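Local atomic coordinates of amidohydrolase (Xanthomonas campestris pv. campestris, PDB entry 4DZH), a protein that probably deaminates adenosine-type substrates such as 5'-methylthioadenosine, as a zinc-binding member of the ATZ/TRZ branch of the amidohydrolase superfamily. Residues V24-A30 against A350-R354; M72-N77 against M326-N330; N330-I335 against L401-A405. All coordinates share one frame; numbering follows the deposited sequence.

Contact 1. Residues V24-A30 against A350-R354; sequences VPIEPHA and ATTLR
Apolar contact between the loop 24-30 and helix 349-363 centres on Leu-353, whose CD2 meets CD1 of Ile-26 at 3.7 Å and CG1 of Val-24 at 4.0 Å. The Ile-26 and Leu-353 side chains cross at about a right angle. Farther along, CB of Ala-350 lies 3.6 Å from CE1 of His-29 and also touches CB of Ala-30. His-29 carries its CG trans to the backbone N (chi1 -175°), which swings the imidazole across to the helix, with the backbone N of Thr-351 at its edge.

Charge pairing joins Glu-27 to Arg-354. The arginine reaches out fully extended from CG to NE, and both of its terminal nitrogens face OE2 of Glu-27 in a salt bridge. The modelled separations are too short to be taken literally, so the exact place of OE2 is doubtful.

One water completes the polar part: it donates to O of Ile-26 (2.6 Å), accepts from NH1 of Arg-354 (3.0 Å) and is hydrogen-bonded to ND1 of His-29 (2.9 Å). It lies in the guanidinium plane.

Altogether this is a partly buried loop-on-helix contact, away from the metal sites, that joins the N-terminal beta region to a helix that follows helix 326-341, after the last barrel strand, in the amidohydrolase domain.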
loop_
_atom_site.group_PDB
_atom_site.type_symbol
_atom_site.label_atom_id
_atom_site.label_comp_id
_atom_site.label_asym_id
_atom_site.label_seq_id
_atom_site.Cartn_x
_atom_site.Cartn_y
_atom_site.Cartn_z
ATOM N N VAL A 24 -5.689 -11.436 -18.510
ATOM C CA VAL A 24 -6.770 -10.606 -18.024
ATOM C C VAL A 24 -7.045 -9.501 -19.039
ATOM O O VAL A 24 -6.341 -8.491 -19.073
ATOM C CB VAL A 24 -6.407 -9.973 -16.656
ATOM C CG1 VAL A 24 -7.547 -9.105 -16.176
ATOM C CG2 VAL A 24 -5.997 -11.082 -15.643
ATOM N N PRO A 25 -8.053 -9.695 -19.911
ATOM C CA PRO A 25 -8.200 -8.792 -21.058
ATOM C C PRO A 25 -8.809 -7.416 -20.758
ATOM O O PRO A 25 -8.644 -6.534 -21.604
ATOM C CB PRO A 25 -9.105 -9.586 -22.008
ATOM C CG PRO A 25 -9.983 -10.419 -21.075
ATOM C CD PRO A 25 -9.060 -10.779 -19.893
ATOM N N ILE A 26 -9.484 -7.277 -19.616
ATOM C CA ILE A 26 -10.199 -6.079 -19.158
ATOM C C ILE A 26 -11.524 -5.946 -19.934
ATOM O O ILE A 26 -12.584 -5.719 -19.333
ATOM C CB ILE A 26 -9.351 -4.792 -19.272
ATOM C CG1 ILE A 26 -8.055 -4.933 -18.462
ATOM C CG2 ILE A 26 -10.140 -3.572 -18.783
ATOM C CD1 ILE A 26 -8.251 -5.163 -16.973
ATOM N N GLU A 27 -11.443 -6.149 -21.248
ATOM C CA GLU A 27 -12.620 -6.275 -22.097
ATOM C C GLU A 27 -12.549 -7.673 -22.689
ATOM O O GLU A 27 -11.598 -7.976 -23.416
ATOM C CB GLU A 27 -12.595 -5.197 -23.196
ATOM C CG GLU A 27 -13.103 -3.827 -22.720
ATOM C CD GLU A 27 -14.537 -3.917 -22.197
ATOM O OE1 GLU A 27 -15.249 -4.865 -22.588
ATOM O OE2 GLU A 27 -14.975 -3.057 -21.405
ATOM N N PRO A 28 -13.516 -8.541 -22.356
ATOM C CA PRO A 28 -14.693 -8.347 -21.486
ATOM C C PRO A 28 -14.431 -8.249 -19.969
ATOM O O PRO A 28 -13.444 -8.785 -19.446
ATOM C CB PRO A 28 -15.526 -9.599 -21.776
ATOM C CG PRO A 28 -14.515 -10.617 -22.065
ATOM C CD PRO A 28 -13.478 -9.916 -22.888
ATOM N N HIS A 29 -15.353 -7.579 -19.279
ATOM C CA HIS A 29 -15.226 -7.260 -17.861
ATOM C C HIS A 29 -15.285 -8.499 -16.988
ATOM O O HIS A 29 -16.059 -9.435 -17.244
ATOM C CB HIS A 29 -16.329 -6.298 -17.443
ATOM C CG HIS A 29 -16.206 -5.815 -16.036
ATOM N ND1 HIS A 29 -15.239 -4.910 -15.645
ATOM C CD2 HIS A 29 -16.911 -6.128 -14.918
ATOM C CE1 HIS A 29 -15.364 -4.680 -14.347
ATOM N NE2 HIS A 29 -16.376 -5.398 -13.887
ATOM N N ALA A 30 -14.448 -8.487 -15.951
ATOM C CA ALA A 30 -14.459 -9.510 -14.902
ATOM C C ALA A 30 -14.132 -10.899 -15.400
ATOM O O ALA A 30 -14.411 -11.890 -14.714
ATOM C CB ALA A 30 -15.771 -9.501 -14.107
ATOM N N ALA A 350 -12.404 -6.097 -9.974
ATOM C CA ALA A 350 -12.496 -5.955 -11.428
ATOM C C ALA A 350 -12.688 -4.489 -11.871
ATOM O O ALA A 350 -12.037 -4.033 -12.833
ATOM C CB ALA A 350 -13.627 -6.811 -11.971
ATOM N N THR A 351 -13.567 -3.781 -11.171
ATOM C CA THR A 351 -13.871 -2.375 -11.436
ATOM C C THR A 351 -12.667 -1.487 -11.177
ATOM O O THR A 351 -12.374 -0.562 -11.939
ATOM C CB THR A 351 -15.059 -1.933 -10.588
ATOM O OG1 THR A 351 -16.207 -2.721 -10.959
ATOM C CG2 THR A 351 -15.371 -0.457 -10.809
ATOM N N THR A 352 -11.947 -1.782 -10.100
ATOM C CA THR A 352 -10.747 -1.003 -9.794
ATOM C C THR A 352 -9.676 -1.242 -10.869
ATOM O O THR A 352 -9.029 -0.297 -11.346
ATOM C CB THR A 352 -10.186 -1.343 -8.381
ATOM O OG1 THR A 352 -11.160 -1.043 -7.364
ATOM C CG2 THR A 352 -8.950 -0.507 -8.135
ATOM N N LEU A 353 -9.442 -2.506 -11.227
ATOM C CA LEU A 353 -8.471 -2.811 -12.262
ATOM C C LEU A 353 -8.877 -2.158 -13.602
ATOM O O LEU A 353 -8.008 -1.679 -14.361
ATOM C CB LEU A 353 -8.245 -4.327 -12.390
ATOM C CG LEU A 353 -7.055 -4.635 -13.320
ATOM C CD1 LEU A 353 -5.703 -4.202 -12.708
ATOM C CD2 LEU A 353 -6.996 -6.123 -13.600
ATOM N N ARG A 354 -10.187 -2.109 -13.856
ATOM C CA ARG A 354 -10.684 -1.436 -15.063
ATOM C C ARG A 354 -10.283 0.042 -15.068
ATOM O O ARG A 354 -9.780 0.539 -16.070
ATOM C CB ARG A 354 -12.205 -1.584 -15.151
ATOM C CG ARG A 354 -12.823 -1.044 -16.477
ATOM C CD ARG A 354 -14.267 -1.510 -16.593
ATOM N NE ARG A 354 -14.990 -1.032 -17.803
ATOM C CZ ARG A 354 -14.979 -1.701 -18.957
ATOM N NH1 ARG A 354 -14.241 -2.805 -19.052
ATOM N NH2 ARG A 354 -15.707 -1.269 -20.031
HETATM O O HOH W 1 -12.710 -4.425 -17.062
#

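Contact 2. Residues M72-N77 against M326-N330; sequences MPGLVN and MFSEN
This contact belongs to the layer between the TIM-barrel strands and their surrounding helices in the amidohydrolase fold, where strand 69-80, which runs on to the zinc ligands His-79 and His-81, meets the first turn of helix 326-341. The strand segment 75-77 and helix segment 326-330 are nearly perpendicular, at 82°, with axes 9.9 Å apart at closest approach, and every touching residue is buried.

Leu-75 is the hub on the strand side. Its CD1 reaches CB of Met-326 at 3.7 Å and CE1 of Phe-327 at 3.8 Å. The leucine side chain runs antiparallel to that of Met-326 and roughly perpendicular to that of Phe-327. Met-72 comes to the same ring from the earlier part of the strand, 72-73: its chain, extended beyond CG, brings CE to 3.9 Å from CZ of Phe-327. One leucine methyl and one methionine methyl thus both approach the phenyl group obliquely.

Asn-77 packs against the thioether of Met-326, CG lying 3.8 Å from SD. The amide is held from outside the contact: ND2 is hydrogen-bonded to OG1 of Thr-315, and OD1 makes a weak bond to N of His-79. The Asn-77 side chain is about 5 Å from that of the zinc ligand His-79 and about 9 Å from a bound zinc ion. Thr-133 of the adjoining strand 133-139 touches Leu-75, Asn-77 and Met-326.

Met-326 itself is folded back by bends at chi2 (-75°) and chi3 (-66°), which return its terminal methyl to the strand backbone, with CE 3.4 Å from O of Val-76.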
loop_
_atom_site.group_PDB
_atom_site.type_symbol
_atom_site.label_atom_id
_atom_site.label_comp_id
_atom_site.label_asym_id
_atom_site.label_seq_id
_atom_site.Cartn_x
_atom_site.Cartn_y
_atom_site.Cartn_z
ATOM N N MET A 72 -1.668 -8.771 -18.226
ATOM C CA MET A 72 -2.708 -7.734 -18.236
ATOM C C MET A 72 -2.171 -6.509 -19.008
ATOM O O MET A 72 -0.964 -6.420 -19.302
ATOM C CB MET A 72 -3.046 -7.341 -16.794
ATOM C CG MET A 72 -1.917 -6.657 -16.091
ATOM S SD MET A 72 -2.337 -6.346 -14.369
ATOM C CE MET A 72 -1.097 -5.099 -14.030
ATOM N N PRO A 73 -3.062 -5.553 -19.360
ATOM C CA PRO A 73 -2.587 -4.299 -19.977
ATOM C C PRO A 73 -1.738 -3.524 -18.983
ATOM O O PRO A 73 -1.953 -3.667 -17.769
ATOM C CB PRO A 73 -3.881 -3.516 -20.229
ATOM C CG PRO A 73 -5.011 -4.552 -20.223
ATOM C CD PRO A 73 -4.528 -5.545 -19.157
ATOM N N GLY A 74 -0.804 -2.728 -19.515
ATOM C CA GLY A 74 -0.048 -1.847 -18.639
ATOM C C GLY A 74 -0.974 -0.949 -17.847
ATOM O O GLY A 74 -2.044 -0.528 -18.286
ATOM N N LEU A 75 -0.590 -0.666 -16.623
ATOM C CA LEU A 75 -1.309 0.306 -15.829
ATOM C C LEU A 75 -1.089 1.707 -16.361
ATOM O O LEU A 75 -0.008 2.086 -16.843
ATOM C CB LEU A 75 -0.854 0.220 -14.386
ATOM C CG LEU A 75 -1.040 -1.175 -13.759
ATOM C CD1 LEU A 75 -0.529 -1.206 -12.323
ATOM C CD2 LEU A 75 -2.497 -1.751 -13.878
ATOM N N VAL A 76 -2.141 2.508 -16.270
ATOM C CA VAL A 76 -2.132 3.872 -16.769
ATOM C C VAL A 76 -2.233 4.812 -15.586
ATOM O O VAL A 76 -3.268 4.839 -14.865
ATOM C CB VAL A 76 -3.304 4.076 -17.760
ATOM C CG1 VAL A 76 -3.384 5.549 -18.197
ATOM C CG2 VAL A 76 -3.153 3.153 -18.983
ATOM N N ASN A 77 -1.119 5.493 -15.295
ATOM C CA ASN A 77 -1.068 6.395 -14.168
ATOM C C ASN A 77 -1.560 7.742 -14.664
ATOM O O ASN A 77 -0.836 8.467 -15.334
ATOM C CB ASN A 77 0.391 6.490 -13.649
ATOM C CG ASN A 77 0.517 7.320 -12.362
ATOM O OD1 ASN A 77 -0.319 8.223 -12.061
ATOM N ND2 ASN A 77 1.596 7.078 -11.602
ATOM N N MET A 326 1.442 2.040 -8.658
ATOM C CA MET A 326 0.019 1.931 -9.009
ATOM C C MET A 326 -0.634 0.704 -8.416
ATOM O O MET A 326 -1.864 0.683 -8.269
ATOM C CB MET A 326 -0.171 1.962 -10.533
ATOM C CG MET A 326 -0.012 3.343 -11.119
ATOM S SD MET A 326 -1.445 4.408 -10.789
ATOM C CE MET A 326 -2.731 3.562 -11.741
ATOM N N PHE A 327 0.120 -0.369 -8.086
ATOM C CA PHE A 327 -0.526 -1.508 -7.423
ATOM C C PHE A 327 -1.072 -1.056 -6.075
ATOM O O PHE A 327 -2.203 -1.375 -5.711
ATOM C CB PHE A 327 0.464 -2.672 -7.225
ATOM C CG PHE A 327 0.637 -3.534 -8.451
ATOM C CD1 PHE A 327 1.386 -3.091 -9.536
ATOM C CD2 PHE A 327 0.057 -4.792 -8.496
ATOM C CE1 PHE A 327 1.531 -3.871 -10.671
ATOM C CE2 PHE A 327 0.207 -5.600 -9.639
ATOM C CZ PHE A 327 0.933 -5.146 -10.699
ATOM N N SER A 328 -0.268 -0.298 -5.339
ATOM C CA SER A 328 -0.709 0.286 -4.085
ATOM C C SER A 328 -1.827 1.279 -4.265
ATOM O O SER A 328 -2.789 1.243 -3.506
ATOM C CB SER A 328 0.440 0.969 -3.367
ATOM O OG SER A 328 0.012 1.496 -2.105
ATOM N N GLU A 329 -1.676 2.182 -5.231
ATOM C CA GLU A 329 -2.705 3.192 -5.464
ATOM C C GLU A 329 -4.082 2.526 -5.725
ATOM O O GLU A 329 -5.138 2.997 -5.203
ATOM C CB GLU A 329 -2.313 4.073 -6.649
ATOM C CG GLU A 329 -3.015 5.424 -6.521
ATOM C CD GLU A 329 -2.406 6.310 -5.491
ATOM O OE1 GLU A 329 -3.154 7.190 -4.965
ATOM O OE2 GLU A 329 -1.201 6.193 -5.202
ATOM N N ASN A 330 -4.071 1.437 -6.503
ATOM C CA ASN A 330 -5.293 0.709 -6.822
ATOM C C ASN A 330 -5.891 0.123 -5.579
ATOM O O ASN A 330 -7.108 0.233 -5.348
ATOM C CB ASN A 330 -5.042 -0.449 -7.795
ATOM C CG ASN A 330 -4.616 0.008 -9.195
ATOM O OD1 ASN A 330 -4.810 1.157 -9.595
ATOM N ND2 ASN A 330 -4.080 -0.938 -9.968
#

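Contact 3. Residues N330-I335 against L401-A405; sequences NRTAAI and LIYAA
Ala-334 and Ile-402 meet methyl to methyl, CB to CG2 at 4.0 Å, in the middle of a buried contact between helices 326-341 and 397-403. The same Ala-334 CB lies 3.8 Å from CE1 of Tyr-403, and CG2 of Ile-335 reaches that ring carbon at 3.9 Å, so one corner of the phenol takes both aliphatic groups. At the other end, CD1 of Ile-402 rests on CB of Asn-330. The backbone carbonyl of Ile-402 faces the aliphatic stem of Arg-331, O being 3.3 Å from CB.

The polar links across the contact run through water. One molecule donates to O of Leu-401 (2.9 Å) and takes a weak bond from ND2 of Asn-330. Another accepts from NE of Arg-331 at 2.9 Å, lying in the guanidinium plane, and is weakly linked to O of Tyr-403. Bends at chi2 (-123°) and chi3 (-57°) turn the arginine away from a straight course and bring NE to this water.

Further out, NH2 of Arg-331 is hydrogen-bonded to OG of Ser-328, and the Arg-331 side chain is about 4 Å from a bound magnesium ion and about 4 Å from the side chain of Glu-289, a magnesium ligand. The hydroxyl of Tyr-403 bonds to NZ of Lys-338 and to Asp-93 of the second subunit, whose Lys-293 makes a cation-pi contact with the ring; these partners hold the hydroxyl and ring where the two subunits meet, which probably restricts the phenol.

Helix 349-363 packs alongside, with Thr-352 on both Asn-330 and Ala-334, and Ala-349 on Ile-402, while strand 310-313 meets helix 326-341 through Ile-313 on Asn-330 and Ala-333.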
loop_
_atom_site.group_PDB
_atom_site.type_symbol
_atom_site.label_atom_id
_atom_site.label_comp_id
_atom_site.label_asym_id
_atom_site.label_seq_id
_atom_site.Cartn_x
_atom_site.Cartn_y
_atom_site.Cartn_z
ATOM N N ASN A 330 -4.071 1.437 -6.503
ATOM C CA ASN A 330 -5.293 0.709 -6.822
ATOM C C ASN A 330 -5.891 0.123 -5.579
ATOM O O ASN A 330 -7.108 0.233 -5.348
ATOM C CB ASN A 330 -5.042 -0.449 -7.795
ATOM C CG ASN A 330 -4.616 0.008 -9.195
ATOM O OD1 ASN A 330 -4.810 1.157 -9.595
ATOM N ND2 ASN A 330 -4.080 -0.938 -9.968
ATOM N N ARG A 331 -5.064 -0.553 -4.756
ATOM C CA ARG A 331 -5.568 -1.112 -3.503
ATOM C C ARG A 331 -6.149 -0.011 -2.597
ATOM O O ARG A 331 -7.234 -0.186 -2.036
ATOM C CB ARG A 331 -4.476 -1.864 -2.761
ATOM C CG ARG A 331 -4.990 -2.459 -1.449
ATOM C CD ARG A 331 -4.199 -1.982 -0.195
ATOM N NE ARG A 331 -2.802 -2.335 -0.427
ATOM C CZ ARG A 331 -1.834 -1.441 -0.656
ATOM N NH1 ARG A 331 -0.617 -1.865 -0.967
ATOM N NH2 ARG A 331 -2.055 -0.113 -0.600
ATOM N N THR A 332 -5.445 1.118 -2.483
ATOM C CA THR A 332 -5.942 2.203 -1.627
ATOM C C THR A 332 -7.286 2.720 -2.162
ATOM O O THR A 332 -8.241 2.932 -1.370
ATOM C CB THR A 332 -4.915 3.323 -1.572
ATOM O OG1 THR A 332 -3.677 2.799 -1.034
ATOM C CG2 THR A 332 -5.400 4.413 -0.636
ATOM N N ALA A 333 -7.372 2.883 -3.482
ATOM C CA ALA A 333 -8.627 3.341 -4.131
ATOM C C ALA A 333 -9.735 2.349 -3.791
ATOM O O ALA A 333 -10.841 2.741 -3.404
ATOM C CB ALA A 333 -8.474 3.470 -5.646
ATOM N N ALA A 334 -9.444 1.068 -3.940
ATOM C CA ALA A 334 -10.506 0.092 -3.767
ATOM C C ALA A 334 -10.986 0.032 -2.326
ATOM O O ALA A 334 -12.208 -0.120 -2.100
ATOM C CB ALA A 334 -10.033 -1.293 -4.232
ATOM N N ILE A 335 -10.080 0.085 -1.338
ATOM C CA ILE A 335 -10.510 -0.103 0.058
ATOM C C ILE A 335 -11.082 1.201 0.603
ATOM O O ILE A 335 -12.100 1.187 1.298
ATOM C CB ILE A 335 -9.405 -0.718 0.959
ATOM C CG1 ILE A 335 -8.232 0.276 1.130
ATOM C CG2 ILE A 335 -8.955 -2.076 0.328
ATOM C CD1 ILE A 335 -7.126 -0.281 2.003
ATOM N N LEU A 401 -4.711 -9.438 -7.791
ATOM C CA LEU A 401 -3.984 -8.328 -8.396
ATOM C C LEU A 401 -4.234 -7.031 -7.639
ATOM O O LEU A 401 -3.331 -6.172 -7.527
ATOM C CB LEU A 401 -4.456 -8.143 -9.841
ATOM C CG LEU A 401 -3.869 -9.235 -10.726
ATOM C CD1 LEU A 401 -4.565 -9.163 -12.122
ATOM C CD2 LEU A 401 -2.395 -9.115 -10.903
ATOM N N ILE A 402 -5.428 -6.886 -7.098
ATOM C CA ILE A 402 -5.777 -5.643 -6.408
ATOM C C ILE A 402 -5.432 -5.653 -4.915
ATOM O O ILE A 402 -4.907 -4.657 -4.394
ATOM C CB ILE A 402 -7.259 -5.346 -6.614
ATOM C CG1 ILE A 402 -7.563 -5.093 -8.119
ATOM C CG2 ILE A 402 -7.690 -4.119 -5.811
ATOM C CD1 ILE A 402 -6.930 -3.815 -8.635
ATOM N N TYR A 403 -5.696 -6.765 -4.217
ATOM C CA TYR A 403 -5.598 -6.747 -2.769
ATOM C C TYR A 403 -4.385 -7.451 -2.208
ATOM O O TYR A 403 -4.184 -7.442 -0.966
ATOM C CB TYR A 403 -6.848 -7.357 -2.145
ATOM C CG TYR A 403 -8.159 -6.639 -2.506
ATOM C CD1 TYR A 403 -8.352 -5.289 -2.209
ATOM C CD2 TYR A 403 -9.186 -7.321 -3.164
ATOM C CE1 TYR A 403 -9.532 -4.630 -2.539
ATOM C CE2 TYR A 403 -10.380 -6.662 -3.513
ATOM C CZ TYR A 403 -10.539 -5.318 -3.191
ATOM O OH TYR A 403 -11.705 -4.644 -3.505
ATOM N N ALA A 404 -3.591 -8.094 -3.039
ATOM C CA ALA A 404 -2.407 -8.805 -2.492
ATOM C C ALA A 404 -1.089 -8.623 -3.271
ATOM O O ALA A 404 0.003 -8.621 -2.660
ATOM C CB ALA A 404 -2.698 -10.323 -2.332
ATOM N N ALA A 405 -1.143 -8.522 -4.603
ATOM C CA ALA A 405 0.063 -8.401 -5.388
ATOM C C ALA A 405 0.776 -7.112 -5.076
ATOM O O ALA A 405 0.142 -6.032 -4.993
ATOM C CB ALA A 405 -0.287 -8.440 -6.875
HETATM O O HOH W 2 -3.280 -3.314 -7.676
HETATM O O HOH W 3 -3.577 -5.158 1.213
HETATM O O HOH W 4 -1.921 -4.961 -1.259
#

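Helix 326-341 serves contacts 2 and 3, which share Asn-330 and have centres about 10 Å apart; Phe-327 CD2 of contact 2 lies 3.8 Å from Leu-401 O of contact 3. Helix 349-363, next in the chain, brings in contact 1: Thr-352 OG1 is 3.3 Å from Ala-334 CB of contact 3, and Ile-26 CG1 is 3.5 Å from Pro-73 CG of contact 2. Contact 2 lies near both metals, the side chains of Asn-77 about 9 Å from zinc and of Met-326 about 9 Å from magnesium, whereas that of Arg-331 in contact 3 is about 4 Å from magnesium. Contact 3 meets the second subunit through Tyr-403 as well as Arg-331; contact 1 stays away from the metals.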